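Local coordinates for Lmo1076 protein (Listeria monocytogenes serovar 1/2a, PDB 5JQC), which is a putative secreted autolysin, possibly with amidase activity in cell-wall degradation, represented here by three SH3-like GW modules, at residues Q243-N247 with G248-G252. Numbering follows the deposited sequence.
Sequences QFQVN and GKTVG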
loop_
_atom_site.group_PDB
_atom_site.type_symbol
_atom_site.label_atom_id
_atom_site.label_comp_id
_atom_site.label_asym_id
_atom_site.label_seq_id
_atom_site.Cartn_x
_atom_site.Cartn_y
_atom_site.Cartn_z
ATOM N N GLN A 243 -23.553 5.362 -24.272
ATOM C CA GLN A 243 -24.591 6.160 -23.634
ATOM C C GLN A 243 -25.654 6.425 -24.692
ATOM O O GLN A 243 -25.327 6.884 -25.791
ATOM C CB GLN A 243 -24.028 7.462 -23.058
ATOM C CG GLN A 243 -24.969 8.113 -22.030
ATOM C CD GLN A 243 -24.490 9.480 -21.560
ATOM O OE1 GLN A 243 -23.989 10.275 -22.351
ATOM N NE2 GLN A 243 -24.647 9.760 -20.273
ATOM N N PHE A 244 -26.910 6.089 -24.395
ATOM C CA PHE A 244 -27.938 6.138 -25.422
ATOM C C PHE A 244 -29.144 6.950 -24.957
ATOM O O PHE A 244 -29.309 7.255 -23.769
ATOM C CB PHE A 244 -28.356 4.724 -25.869
ATOM C CG PHE A 244 -29.096 3.923 -24.819
ATOM C CD1 PHE A 244 -28.402 3.154 -23.896
ATOM C CD2 PHE A 244 -30.489 3.906 -24.784
ATOM C CE1 PHE A 244 -29.079 2.408 -22.935
ATOM C CE2 PHE A 244 -31.174 3.156 -23.829
ATOM C CZ PHE A 244 -30.467 2.407 -22.903
ATOM N N GLN A 245 -29.983 7.306 -25.934
ATOM C CA GLN A 245 -31.163 8.138 -25.721
ATOM C C GLN A 245 -32.383 7.521 -26.391
ATOM O O GLN A 245 -32.305 7.015 -27.516
ATOM C CB GLN A 245 -30.966 9.547 -26.283
ATOM C CG GLN A 245 -29.961 10.396 -25.556
ATOM C CD GLN A 245 -29.886 11.788 -26.149
ATOM O OE1 GLN A 245 -30.115 11.981 -27.349
ATOM N NE2 GLN A 245 -29.580 12.772 -25.310
ATOM N N VAL A 246 -33.507 7.568 -25.691
ATOM C CA VAL A 246 -34.813 7.309 -26.281
ATOM C C VAL A 246 -35.682 8.522 -25.984
ATOM O O VAL A 246 -35.531 9.157 -24.932
ATOM C CB VAL A 246 -35.462 6.012 -25.752
ATOM C CG1 VAL A 246 -34.492 4.846 -25.881
ATOM C CG2 VAL A 246 -35.936 6.175 -24.309
ATOM N N ASN A 247 -36.569 8.864 -26.922
ATOM C CA ASN A 247 -37.383 10.082 -26.835
ATOM C C ASN A 247 -36.512 11.316 -26.598
ATOM O O ASN A 247 -36.930 12.257 -25.912
ATOM C CB ASN A 247 -38.463 9.980 -25.744
ATOM C CG ASN A 247 -39.376 8.771 -25.921
ATOM O OD1 ASN A 247 -39.521 8.238 -27.025
ATOM N ND2 ASN A 247 -40.002 8.336 -24.826
ATOM N N GLY A 248 -35.286 11.297 -27.133
ATOM C CA GLY A 248 -34.369 12.406 -26.990
ATOM C C GLY A 248 -33.840 12.655 -25.593
ATOM O O GLY A 248 -33.162 13.663 -25.382
ATOM N N LYS A 249 -34.126 11.784 -24.626
ATOM C CA LYS A 249 -33.593 11.938 -23.278
ATOM C C LYS A 249 -32.632 10.795 -22.971
ATOM O O LYS A 249 -32.853 9.649 -23.383
ATOM C CB LYS A 249 -34.716 12.015 -22.223
ATOM C CG LYS A 249 -35.709 10.862 -22.224
ATOM C CD LYS A 249 -36.668 10.939 -21.024
ATOM C CE LYS A 249 -37.792 11.948 -21.239
ATOM N NZ LYS A 249 -38.804 11.456 -22.216
ATOM N N THR A 250 -31.553 11.127 -22.264
ATOM C CA THR A 250 -30.525 10.149 -21.940
ATOM C C THR A 250 -31.067 9.099 -20.985
ATOM O O THR A 250 -31.567 9.424 -19.902
ATOM C CB THR A 250 -29.313 10.827 -21.309
ATOM O OG1 THR A 250 -28.695 11.691 -22.272
ATOM C CG2 THR A 250 -28.306 9.774 -20.829
ATOM N N VAL A 251 -30.955 7.838 -21.388
ATOM C CA VAL A 251 -31.341 6.718 -20.541
ATOM C C VAL A 251 -30.205 6.380 -19.580
ATOM O O VAL A 251 -30.344 6.490 -18.355
ATOM C CB VAL A 251 -31.720 5.513 -21.417
ATOM C CG1 VAL A 251 -32.088 4.325 -20.570
ATOM C CG2 VAL A 251 -32.858 5.895 -22.361
ATOM N N GLY A 252 -29.069 5.981 -20.140
ATOM C CA GLY A 252 -27.945 5.533 -19.340
ATOM C C GLY A 252 -26.898 4.905 -20.239
ATOM O O GLY A 252 -26.888 5.142 -21.451
#
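Val246 and Lys249 pair through their backbones at the end of a beta hairpin, Lys249 N giving a 3.0 Å bond to Val246 O and Val246 N a more bent one to Lys249 O. Asn247 and Gly248 fill the type I' turn between them; both have positive phi, which asparagine and glycine tolerate well.

Further along, Val251 and Gly252 together face Phe244 in a beta bulge: Val251 N donates to Phe244 O (3.0 Å), and Phe244 N to Gly252 O (3.1 Å). Gly252, with phi 170°, takes a shape easiest for glycine. The helix-like psi of Val251 (-63°) turns its side chain to the side of Phe244 and Val246. Its branched CB meets CE2 of Phe244 at 3.4 Å, CG1 approaches CZ, and CG2 reaches CG2 of Val246 at 3.7 Å; Tyr223 meets the ring edge-to-face.

On the other face, with CG anti to its carbonyl carbon (chi1 -69°) and extended beyond, Gln245 sends NE2 to OG1 of Thr250 in a weak but straight 3.3 Å bond. Two-sided Thr250 also offers CG2 to Gln243, whose OE1 is hydrogen-bonded to NZ of Lys232.

In the third GW module's antiparallel sheet, strand 239-246 pairs with 226-236, and 249-255 is outermost within this chain.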